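Local coordinates for ethanolamine utilization protein EutJ (Carboxydothermus hydrogenoformans Z-2901, PDB 3H1Q) that binds ATP in an actin-like ATPase fold and probably takes part in ethanolamine utilization, at residues G36-L42 / A55-V61; A131-L136 / V263-I268; H199-M203 / Y238-F242; L174-L178 / A189-K193. All coordinates share one frame; numbering follows the deposited sequence.

Interaction 2 is buried between the two sheets of the protein, whereas interactions 1 and 3 are only partly buried and interaction 4, though enclosed, lies far from the chain's centre. Their chemistry differs with place: interaction 1 is a ladder of backbone hydrogen bonds, interaction 2 is apolar helix packing on small residues, interaction 3 turns on one histidine, and interaction 4 on a glutamate and a lysine. Interactions 1, 3 and 4 all touch ATP, mainly at phosphates, adenine and ribose in turn. Interactions 1 and 2 meet where Val41 packs on Pro265; interactions 3 and 4 meet where His199 packs on Lys193, on helices that follow each other in the chain.

Interaction 1. Residues G36-L42 / A55-V61; sequences GTADIVL and ALKWASV. With ATP (adenosine-5'-triphosphate), chain C.
Ile40 and Lys57 pair through their backbones: Ile40 N donates to Lys57 O at 2.8 Å, and Lys57 N donates back to Ile40 O. Leu42 and Ala55 form a second such pair, so strands 39-42 and 55-58 run antiparallel, 169° between their directions. One further bond lies beyond them, where Ala59 N approaches Ala38 O at 2.9 Å from above the carbonyl plane. The non-hydrogen-bonded pairs Asp39-Trp58 and Val41-Leu56 put their side chains on the ATP side. There the indole lies beside the Asp39 carboxylate, the two planes 73° apart, with Ala38 O in the ring plane, 3.1 Å from Trp58 CE3. Leu56 CD2 sits over one face of this ring, and Lys194 makes a cation-pi contact with it. Apolar contacts complete the hairpin: Val41 CG2 meets Leu56 CD1 at 3.7 Å, and on the sheet face turned away from ATP Ile40 CD1 meets Val61 CG2 at 3.9 Å. Lys57 NZ leads off to a salt bridge with Glu79. Thr37 and Ala38, in the turn just before strand 39-45, bind ATP, and Asp39 faces its alpha and beta phosphates: this is the phosphate-binding turn between strands 30-34 and 39-45, characteristic of the actin-like ATPase fold, here continued by the hairpin 39-45/51-58.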
# COMPACT_ATOMS: atom_id res chain seq x y z
N GLY A 36 0.04 -8.07 -2.63
CA GLY A 36 1.27 -7.31 -2.48
C GLY A 36 2.53 -8.09 -2.22
O GLY A 36 2.52 -9.29 -1.85
N THR A 37 3.62 -7.38 -2.41
CA THR A 37 4.95 -7.89 -2.25
C THR A 37 5.30 -8.24 -0.82
O THR A 37 6.06 -9.18 -0.58
CB THR A 37 5.89 -6.79 -2.62
OG1 THR A 37 5.39 -6.16 -3.80
CG2 THR A 37 7.28 -7.32 -2.82
N ALA A 38 4.79 -7.47 0.13
CA ALA A 38 5.26 -7.69 1.48
C ALA A 38 4.13 -8.02 2.37
O ALA A 38 4.36 -8.57 3.44
CB ALA A 38 6.02 -6.52 1.98
N ASP A 39 2.90 -7.72 1.91
CA ASP A 39 1.69 -7.96 2.72
C ASP A 39 0.39 -8.10 1.92
O ASP A 39 0.27 -7.62 0.78
CB ASP A 39 1.52 -6.83 3.75
CG ASP A 39 1.60 -5.44 3.12
OD1 ASP A 39 0.67 -5.00 2.36
OD2 ASP A 39 2.66 -4.80 3.38
N ILE A 40 -0.59 -8.75 2.54
CA ILE A 40 -1.93 -8.82 2.00
C ILE A 40 -2.82 -8.14 3.02
O ILE A 40 -2.67 -8.34 4.25
CB ILE A 40 -2.37 -10.28 1.78
CG1 ILE A 40 -1.54 -10.92 0.67
CG2 ILE A 40 -3.88 -10.39 1.45
CD1 ILE A 40 -1.80 -12.39 0.48
N VAL A 41 -3.73 -7.32 2.51
CA VAL A 41 -4.58 -6.53 3.34
C VAL A 41 -6.00 -6.73 2.82
O VAL A 41 -6.24 -6.70 1.59
CB VAL A 41 -4.21 -5.01 3.33
CG1 VAL A 41 -5.23 -4.16 4.16
CG2 VAL A 41 -2.78 -4.81 3.83
N LEU A 42 -6.92 -6.92 3.76
CA LEU A 42 -8.32 -6.96 3.45
C LEU A 42 -8.94 -5.83 4.25
O LEU A 42 -8.64 -5.70 5.44
CB LEU A 42 -8.90 -8.30 3.90
CG LEU A 42 -10.41 -8.32 4.10
CD1 LEU A 42 -11.08 -8.68 2.80
CD2 LEU A 42 -10.74 -9.33 5.14
N ALA A 55 -7.82 -6.57 8.11
CA ALA A 55 -6.79 -7.49 8.57
C ALA A 55 -5.63 -7.44 7.62
O ALA A 55 -5.80 -7.03 6.44
CB ALA A 55 -7.33 -8.90 8.66
N LEU A 56 -4.47 -7.86 8.10
CA LEU A 56 -3.24 -7.84 7.32
C LEU A 56 -2.33 -9.04 7.60
O LEU A 56 -2.01 -9.34 8.77
CB LEU A 56 -2.48 -6.54 7.62
CG LEU A 56 -1.11 -6.31 7.00
CD1 LEU A 56 -0.89 -4.85 7.04
CD2 LEU A 56 0.00 -6.99 7.74
N LYS A 57 -1.86 -9.70 6.56
CA LYS A 57 -0.80 -10.70 6.76
C LYS A 57 0.47 -10.32 6.01
O LYS A 57 0.44 -9.87 4.85
CB LYS A 57 -1.27 -12.15 6.39
CG LYS A 57 -0.38 -13.33 6.93
CD LYS A 57 -0.68 -13.64 8.41
CE LYS A 57 0.23 -14.70 9.02
NZ LYS A 57 -0.12 -16.09 8.56
N TRP A 58 1.59 -10.48 6.67
CA TRP A 58 2.86 -10.27 6.02
C TRP A 58 3.12 -11.45 5.12
O TRP A 58 3.20 -12.58 5.60
CB TRP A 58 3.97 -10.16 7.06
CG TRP A 58 3.83 -8.93 7.88
CD1 TRP A 58 3.57 -8.85 9.22
CD2 TRP A 58 3.93 -7.58 7.41
NE1 TRP A 58 3.52 -7.54 9.61
CE2 TRP A 58 3.74 -6.74 8.53
CE3 TRP A 58 4.19 -7.01 6.16
CZ2 TRP A 58 3.79 -5.35 8.43
CZ3 TRP A 58 4.24 -5.62 6.06
CH2 TRP A 58 4.03 -4.81 7.19
N ALA A 59 3.25 -11.19 3.81
CA ALA A 59 3.30 -12.25 2.81
C ALA A 59 3.79 -11.84 1.43
O ALA A 59 3.22 -10.97 0.76
CB ALA A 59 1.93 -12.89 2.68
N SER A 60 4.80 -12.57 0.99
CA SER A 60 5.42 -12.45 -0.33
C SER A 60 4.76 -13.35 -1.37
O SER A 60 5.37 -14.30 -1.83
CB SER A 60 6.86 -12.91 -0.18
OG SER A 60 6.90 -13.97 0.77
N VAL A 61 3.53 -13.04 -1.76
CA VAL A 61 2.88 -13.84 -2.80
C VAL A 61 2.93 -13.11 -4.11
O VAL A 61 2.40 -13.58 -5.12
CB VAL A 61 1.43 -14.14 -2.49
CG1 VAL A 61 1.34 -14.82 -1.15
CG2 VAL A 61 0.60 -12.89 -2.57
PG ATP C . 1.71 -2.52 -2.14
O1G ATP C . 0.92 -2.58 -0.84
O2G ATP C . 2.54 -1.28 -2.30
O3G ATP C . 0.86 -2.73 -3.39
PB ATP C . 3.29 -4.26 -0.62
O1B ATP C . 4.41 -5.24 -0.71
O2B ATP C . 2.09 -4.70 0.18
O3B ATP C . 2.83 -3.68 -2.05
PA ATP C . 3.47 -1.96 1.23
O1A ATP C . 2.45 -2.64 2.09
O2A ATP C . 3.11 -0.65 0.58
O3A ATP C . 3.94 -2.92 0.01
O5' ATP C . 4.86 -1.86 2.04
C5' ATP C . 5.58 -2.95 2.57
C4' ATP C . 6.89 -2.34 3.01
O4' ATP C . 6.63 -1.30 3.96
C3' ATP C . 7.76 -3.35 3.72
O3' ATP C . 9.11 -3.28 3.24
C2' ATP C . 7.80 -2.89 5.16
O2' ATP C . 9.05 -3.16 5.76
C1' ATP C . 7.51 -1.40 5.08
N9 ATP C . 7.04 -1.03 6.46
C8 ATP C . 5.93 -1.45 7.11
N7 ATP C . 5.88 -0.97 8.38
C5 ATP C . 6.98 -0.23 8.59
C6 ATP C . 7.57 0.57 9.70
N6 ATP C . 6.95 0.70 10.89
N1 ATP C . 8.76 1.19 9.48
C2 ATP C . 9.42 1.10 8.31
N3 ATP C . 8.95 0.41 7.26
C4 ATP C . 7.75 -0.28 7.33

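Interaction 2. Residues A131-L136 / V263-I268; sequences AAARAL and VTPLGI
Ala135 sets its methyl group against Val263: CB lies 3.5 Å from Val263 CG1 and also faces the carbonyl oxygen of that residue. The helices of 131-136 and 263-268 cross almost at a right angle, 89°, with their axes only 7.2 Å apart, and the residues at the crossing explain how they come so near. Val263 directs CG1 into the other helix by holding it anti to the backbone N (chi1 -178°), where Leu136 CD2 also reaches it, at 3.9 Å. Ala131, one turn before Ala135, touches Thr264 CG2 with its CB at 3.8 Å and Ile268 CG1 at 3.9 Å. Between the two alanines comes Gly267, whose lack of a side chain lets its CA face them directly, 3.9 Å from Ala135 CB. Thr264 has two roles, its CG2 packing on Ala131 while OG1 is hydrogen-bonded to Asp145. A valine here would probably leave the Asp145 carboxylate without its hydroxyl mate. Helix 263-269 also packs on strands 30-34 and 39-45, and Leu136 on strand 230-233, which places the crossing between the two lobes, as in other actin-like ATPases. The segments share no hydrogen bond, so the close approach rests on shape: methyl groups and a bare glycine meeting backbone.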
# COMPACT_ATOMS: atom_id res chain seq x y z
N ALA A 131 -6.40 3.53 -7.37
CA ALA A 131 -6.85 3.34 -6.00
C ALA A 131 -6.21 4.38 -5.10
O ALA A 131 -6.90 5.30 -4.61
CB ALA A 131 -6.48 1.92 -5.52
N ALA A 132 -4.91 4.20 -4.89
CA ALA A 132 -4.04 5.18 -4.27
C ALA A 132 -4.63 6.57 -4.40
O ALA A 132 -4.89 7.24 -3.39
CB ALA A 132 -2.69 5.12 -4.94
N ALA A 133 -4.89 6.98 -5.64
CA ALA A 133 -5.41 8.31 -5.96
C ALA A 133 -6.70 8.62 -5.21
O ALA A 133 -6.77 9.59 -4.47
CB ALA A 133 -5.64 8.44 -7.47
N ARG A 134 -7.70 7.76 -5.41
CA ARG A 134 -9.06 7.95 -4.89
C ARG A 134 -9.03 8.16 -3.41
O ARG A 134 -9.73 9.05 -2.91
CB ARG A 134 -9.95 6.75 -5.21
CG ARG A 134 -11.40 7.01 -4.86
CD ARG A 134 -12.27 5.85 -5.25
NE ARG A 134 -13.70 6.09 -5.00
CZ ARG A 134 -14.68 5.24 -5.31
NH1 ARG A 134 -14.41 4.08 -5.89
NH2 ARG A 134 -15.94 5.55 -5.04
N ALA A 135 -8.23 7.34 -2.72
CA ALA A 135 -8.02 7.44 -1.27
C ALA A 135 -7.49 8.81 -0.83
O ALA A 135 -8.08 9.44 0.03
CB ALA A 135 -7.11 6.31 -0.76
N LEU A 136 -6.42 9.30 -1.44
CA LEU A 136 -6.00 10.68 -1.24
C LEU A 136 -7.10 11.64 -1.67
O LEU A 136 -7.19 12.75 -1.15
CB LEU A 136 -4.76 10.99 -2.02
CG LEU A 136 -3.61 10.00 -1.95
CD1 LEU A 136 -2.68 10.19 -3.13
CD2 LEU A 136 -2.83 10.09 -0.66
N VAL A 263 -2.86 3.35 2.40
CA VAL A 263 -3.61 4.25 1.51
C VAL A 263 -4.25 3.48 0.35
O VAL A 263 -5.45 3.66 0.12
CB VAL A 263 -2.82 5.52 1.04
CG1 VAL A 263 -3.69 6.42 0.16
CG2 VAL A 263 -2.29 6.29 2.25
N THR A 264 -3.48 2.63 -0.33
CA THR A 264 -3.99 1.90 -1.48
C THR A 264 -5.07 0.94 -1.04
O THR A 264 -6.18 0.97 -1.58
CB THR A 264 -2.89 1.14 -2.30
OG1 THR A 264 -1.82 2.04 -2.61
CG2 THR A 264 -3.46 0.58 -3.61
N PRO A 265 -4.76 0.08 -0.04
CA PRO A 265 -5.78 -0.83 0.45
C PRO A 265 -7.14 -0.13 0.68
O PRO A 265 -8.17 -0.59 0.15
CB PRO A 265 -5.18 -1.35 1.74
CG PRO A 265 -3.71 -1.32 1.49
CD PRO A 265 -3.47 -0.12 0.65
N LEU A 266 -7.15 1.00 1.39
CA LEU A 266 -8.38 1.71 1.64
C LEU A 266 -8.98 2.14 0.33
O LEU A 266 -10.20 2.19 0.20
CB LEU A 266 -8.16 2.93 2.52
CG LEU A 266 -9.33 3.94 2.59
CD1 LEU A 266 -10.54 3.40 3.36
CD2 LEU A 266 -8.87 5.25 3.21
N GLY A 267 -8.13 2.48 -0.62
CA GLY A 267 -8.61 2.94 -1.94
C GLY A 267 -9.33 1.84 -2.72
O GLY A 267 -10.39 2.08 -3.29
N ILE A 268 -8.76 0.64 -2.74
CA ILE A 268 -9.38 -0.50 -3.39
C ILE A 268 -10.78 -0.73 -2.80
O ILE A 268 -11.79 -0.72 -3.53
CB ILE A 268 -8.54 -1.76 -3.24
CG1 ILE A 268 -7.21 -1.59 -3.96
CG2 ILE A 268 -9.24 -2.91 -3.88
CD1 ILE A 268 -6.18 -2.56 -3.52

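Interaction 3. Residues H199-M203 / Y238-F242; sequences HREIM and YLTGF. With ATP (adenosine-5'-triphosphate), chain C.
Loop meets helix start in this contact: His199, at the head of helix 199-220, grips the turn Leu239-Phe242 that leads from strand 230-233 toward helix 242-250, close to the adenine of ATP. The grip is a hydrogen bond from Thr240 N to His199 ND1, 2.9 Å long and nearly straight at 165°, with the donor almost in the imidazole plane; ND1 therefore serves as acceptor. Tyr238 O lies in the same plane, at the ring edge near CE1. Over one face comes Leu239, whose CD1 stands 3.6 Å from the ring centroid in a CH-pi contact, offset toward the rim. The ring is thus fixed both along its edge and over a face, and Phe196 stacks on it as well. One turn on along the helix, Met203, present as selenomethionine, begins with CG anti to the backbone N (chi1 -175°) and then bends twice, which brings CE back to Leu239 CD2 at 3.8 Å. The turn is of type II; Gly241 adopts the positive phi it calls for and stands at the N-cap position of the following helix. At the start of the loop segment, Tyr238 lies against the adenine, its CB 3.4 Å from ATP C6, while its hydroxyl is hydrogen-bonded to His259. In the fold, the contact ties helix 199-220 to the entrance of helix 242-250, where Phe242 meets Phe246, and Lys193 of the preceding helix 186-194 packs against His199 from its backbone carbonyl.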
# COMPACT_ATOMS: atom_id res chain seq x y z
N HIS A 199 14.47 3.99 14.04
CA HIS A 199 14.55 4.81 12.80
C HIS A 199 15.63 5.86 12.89
O HIS A 199 16.34 6.11 11.93
CB HIS A 199 13.25 5.55 12.48
CG HIS A 199 12.08 4.66 12.21
ND1 HIS A 199 11.05 5.03 11.37
CD2 HIS A 199 11.77 3.42 12.67
CE1 HIS A 199 10.16 4.07 11.33
NE2 HIS A 199 10.56 3.08 12.11
N ARG A 200 15.72 6.50 14.06
CA ARG A 200 16.73 7.52 14.28
C ARG A 200 18.11 6.99 13.89
O ARG A 200 18.79 7.60 13.07
CB ARG A 200 16.69 8.00 15.74
CG ARG A 200 15.51 8.97 16.04
CD ARG A 200 15.39 9.38 17.54
NE ARG A 200 13.98 9.45 17.93
CZ ARG A 200 13.31 10.56 18.28
NH1 ARG A 200 13.91 11.74 18.34
NH2 ARG A 200 12.01 10.47 18.58
N GLU A 201 18.47 5.83 14.43
CA GLU A 201 19.79 5.25 14.23
C GLU A 201 19.94 4.33 13.02
O GLU A 201 21.07 3.98 12.68
CB GLU A 201 20.24 4.53 15.50
CG GLU A 201 19.45 3.30 15.87
CD GLU A 201 20.31 2.05 15.89
OE1 GLU A 201 20.74 1.58 14.81
OE2 GLU A 201 20.55 1.52 17.00
N ILE A 202 18.84 3.93 12.38
CA ILE A 202 18.88 3.08 11.19
C ILE A 202 18.92 3.97 9.96
O ILE A 202 19.05 3.51 8.83
CB ILE A 202 17.66 2.13 11.15
N MSE A 203 18.83 5.28 10.18
CA MSE A 203 18.61 6.24 9.10
C MSE A 203 19.79 6.45 8.13
O MSE A 203 19.72 6.04 6.97
CB MSE A 203 18.12 7.56 9.68
CG MSE A 203 17.74 8.61 8.65
SE MSE A 203 16.71 7.91 7.16
CE MSE A 203 14.85 8.35 7.62
N TYR A 238 6.95 4.60 5.99
CA TYR A 238 6.73 4.55 7.43
C TYR A 238 7.99 4.94 8.19
O TYR A 238 8.04 4.89 9.42
CB TYR A 238 6.35 3.12 7.84
CG TYR A 238 4.91 2.90 8.23
CD1 TYR A 238 4.25 3.78 9.10
CD2 TYR A 238 4.21 1.79 7.78
CE1 TYR A 238 2.92 3.56 9.48
CE2 TYR A 238 2.88 1.56 8.14
CZ TYR A 238 2.25 2.44 9.00
OH TYR A 238 0.95 2.20 9.36
N LEU A 239 9.04 5.29 7.46
CA LEU A 239 10.29 5.67 8.10
C LEU A 239 10.13 7.13 8.53
O LEU A 239 9.82 7.99 7.70
CB LEU A 239 11.47 5.49 7.15
CG LEU A 239 12.76 5.02 7.84
CD1 LEU A 239 12.52 3.75 8.66
CD2 LEU A 239 13.86 4.79 6.84
N THR A 240 10.26 7.40 9.82
CA THR A 240 10.13 8.79 10.26
C THR A 240 11.23 9.62 9.62
O THR A 240 12.41 9.22 9.56
CB THR A 240 10.07 8.99 11.79
OG1 THR A 240 10.78 7.94 12.44
CG2 THR A 240 8.63 8.94 12.25
N GLY A 241 10.81 10.76 9.08
CA GLY A 241 11.71 11.66 8.39
C GLY A 241 11.91 11.24 6.96
O GLY A 241 12.48 12.02 6.17
N PHE A 242 11.47 10.03 6.61
CA PHE A 242 11.45 9.62 5.21
C PHE A 242 10.92 10.77 4.37
O PHE A 242 11.52 11.11 3.36
CB PHE A 242 10.56 8.39 4.97
CG PHE A 242 10.56 7.90 3.54
CD1 PHE A 242 11.29 6.78 3.18
CD2 PHE A 242 9.82 8.56 2.55
CE1 PHE A 242 11.29 6.33 1.86
CE2 PHE A 242 9.82 8.11 1.23
CZ PHE A 242 10.56 7.00 0.88
PG ATP C . 1.71 -2.52 -2.14
O1G ATP C . 0.92 -2.58 -0.84
O2G ATP C . 2.54 -1.28 -2.30
O3G ATP C . 0.86 -2.73 -3.39
PB ATP C . 3.29 -4.26 -0.62
O1B ATP C . 4.41 -5.24 -0.71
O2B ATP C . 2.09 -4.70 0.18
O3B ATP C . 2.83 -3.68 -2.05
PA ATP C . 3.47 -1.96 1.23
O1A ATP C . 2.45 -2.64 2.09
O2A ATP C . 3.11 -0.65 0.58
O3A ATP C . 3.94 -2.92 0.01
O5' ATP C . 4.86 -1.86 2.04
C5' ATP C . 5.58 -2.95 2.57
C4' ATP C . 6.89 -2.34 3.01
O4' ATP C . 6.63 -1.30 3.96
C3' ATP C . 7.76 -3.35 3.72
O3' ATP C . 9.11 -3.28 3.24
C2' ATP C . 7.80 -2.89 5.16
O2' ATP C . 9.05 -3.16 5.76
C1' ATP C . 7.51 -1.40 5.08
N9 ATP C . 7.04 -1.03 6.46
C8 ATP C . 5.93 -1.45 7.11
N7 ATP C . 5.88 -0.97 8.38
C5 ATP C . 6.98 -0.23 8.59
C6 ATP C . 7.57 0.57 9.70
N6 ATP C . 6.95 0.70 10.89
N1 ATP C . 8.76 1.19 9.48
C2 ATP C . 9.42 1.10 8.31
N3 ATP C . 8.95 0.41 7.26
C4 ATP C . 7.75 -0.28 7.33

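Interaction 4. Residues L174-L178 / A189-K193; sequences LSLVL and AETIK. With ATP (adenosine-5'-triphosphate), chain C.
Lys193 reaches along Ser175 and Leu174 to the ribose of ATP. CB leaves its helix toward the segment 174-178, and the chain then runs extended, with CG anti to the backbone N (chi1 -178°). CG comes to 4.2 Å from ATP C2, at the adenine. CD passes beside the Ser175 hydroxyl, and CE meets the methyl CD1 of Leu174 at 3.6 Å, the two side chains crossing at about a right angle. A bend at the last torsion finally turns NZ to the sugar, where it donates a hydrogen bond to ATP O2' at 2.7 Å. The same ribose hydroxyl gives its proton to Glu190 OE2 at 2.6 Å, so O2' is held by two bonds. Glu190 curls at chi2 (75°) to bring its carboxylate there, and its other oxygen, OE1, lies 2.6 Å from Ser175 OG, whose proton may go to it or to Gly171 O. Ser175 is thus a second-shell residue behind the ribose-binding glutamate. An alanine in place of Lys193 is likely to cost O2' one of its two partners and leave Leu174 CD1 without the CE it packs on. Farther from the ligand Leu178 CD2 rests on Ala189 CB at 3.9 Å. The helices cross at 114°, and Leu174 and Leu178 also touch helix 199-220. A glutamate and a lysine one turn apart on a helix, both at the ribose, form the kind of nucleoside site known from the Hsp70 branch of the actin-like ATPases.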
# COMPACT_ATOMS: atom_id res chain seq x y z
N LEU A 174 16.01 -1.43 1.07
CA LEU A 174 16.27 -0.81 2.36
C LEU A 174 16.64 -1.85 3.42
O LEU A 174 17.73 -1.78 4.00
CB LEU A 174 15.07 -0.01 2.88
CG LEU A 174 14.30 1.07 2.13
CD1 LEU A 174 13.20 1.55 3.02
CD2 LEU A 174 15.16 2.21 1.76
N SER A 175 15.75 -2.80 3.68
CA SER A 175 15.98 -3.79 4.74
C SER A 175 17.23 -4.62 4.45
O SER A 175 17.98 -4.95 5.37
CB SER A 175 14.77 -4.70 4.92
OG SER A 175 13.57 -3.96 4.87
N LEU A 176 17.42 -4.93 3.17
CA LEU A 176 18.58 -5.60 2.66
C LEU A 176 19.83 -4.71 2.81
O LEU A 176 20.83 -5.15 3.38
CB LEU A 176 18.38 -6.00 1.19
CG LEU A 176 17.59 -7.29 0.87
CD1 LEU A 176 17.25 -7.45 -0.61
CD2 LEU A 176 18.34 -8.50 1.37
N VAL A 177 19.76 -3.48 2.29
CA VAL A 177 20.86 -2.52 2.39
C VAL A 177 21.23 -2.35 3.86
O VAL A 177 22.39 -2.18 4.19
CB VAL A 177 20.50 -1.18 1.75
N LEU A 178 20.25 -2.45 4.74
CA LEU A 178 20.52 -2.47 6.17
C LEU A 178 21.13 -3.80 6.63
O LEU A 178 22.09 -3.81 7.39
CB LEU A 178 19.24 -2.20 6.94
CG LEU A 178 19.45 -2.24 8.45
CD1 LEU A 178 20.08 -0.93 8.92
CD2 LEU A 178 18.13 -2.50 9.15
N ALA A 189 17.00 -7.93 10.51
CA ALA A 189 16.98 -6.55 10.05
C ALA A 189 15.59 -6.00 9.86
O ALA A 189 15.35 -4.85 10.19
CB ALA A 189 17.79 -6.39 8.77
N GLU A 190 14.67 -6.79 9.32
CA GLU A 190 13.28 -6.34 9.11
C GLU A 190 12.60 -5.99 10.44
O GLU A 190 11.94 -4.96 10.56
CB GLU A 190 12.47 -7.38 8.33
CG GLU A 190 11.06 -6.94 7.92
CD GLU A 190 11.04 -5.96 6.75
OE1 GLU A 190 12.11 -5.61 6.24
OE2 GLU A 190 9.94 -5.52 6.35
N THR A 191 12.78 -6.86 11.44
CA THR A 191 12.32 -6.56 12.79
C THR A 191 12.85 -5.19 13.24
O THR A 191 12.06 -4.36 13.67
CB THR A 191 12.71 -7.66 13.76
N ILE A 192 14.16 -4.93 13.08
CA ILE A 192 14.73 -3.58 13.36
C ILE A 192 14.06 -2.48 12.54
O ILE A 192 13.37 -1.63 13.09
CB ILE A 192 16.30 -3.47 13.13
CG1 ILE A 192 17.11 -4.55 13.87
CG2 ILE A 192 16.79 -2.08 13.51
CD1 ILE A 192 16.75 -4.76 15.34
N LYS A 193 14.24 -2.49 11.23
CA LYS A 193 13.65 -1.47 10.39
C LYS A 193 12.26 -1.08 10.85
O LYS A 193 11.87 0.08 10.75
CB LYS A 193 13.59 -1.95 8.96
CG LYS A 193 13.03 -0.95 7.97
CD LYS A 193 13.10 -1.54 6.59
CE LYS A 193 12.27 -0.79 5.58
NZ LYS A 193 11.13 -1.62 5.09
PG ATP C . 1.71 -2.52 -2.14
O1G ATP C . 0.92 -2.58 -0.84
O2G ATP C . 2.54 -1.28 -2.30
O3G ATP C . 0.86 -2.73 -3.39
PB ATP C . 3.29 -4.26 -0.62
O1B ATP C . 4.41 -5.24 -0.71
O2B ATP C . 2.09 -4.70 0.18
O3B ATP C . 2.83 -3.68 -2.05
PA ATP C . 3.47 -1.96 1.23
O1A ATP C . 2.45 -2.64 2.09
O2A ATP C . 3.11 -0.65 0.58
O3A ATP C . 3.94 -2.92 0.01
O5' ATP C . 4.86 -1.86 2.04
C5' ATP C . 5.58 -2.95 2.57
C4' ATP C . 6.89 -2.34 3.01
O4' ATP C . 6.63 -1.30 3.96
C3' ATP C . 7.76 -3.35 3.72
O3' ATP C . 9.11 -3.28 3.24
C2' ATP C . 7.80 -2.89 5.16
O2' ATP C . 9.05 -3.16 5.76
C1' ATP C . 7.51 -1.40 5.08
N9 ATP C . 7.04 -1.03 6.46
C8 ATP C . 5.93 -1.45 7.11
N7 ATP C . 5.88 -0.97 8.38
C5 ATP C . 6.98 -0.23 8.59
C6 ATP C . 7.57 0.57 9.70
N6 ATP C . 6.95 0.70 10.89
N1 ATP C . 8.76 1.19 9.48
C2 ATP C . 9.42 1.10 8.31
N3 ATP C . 8.95 0.41 7.26
C4 ATP C . 7.75 -0.28 7.33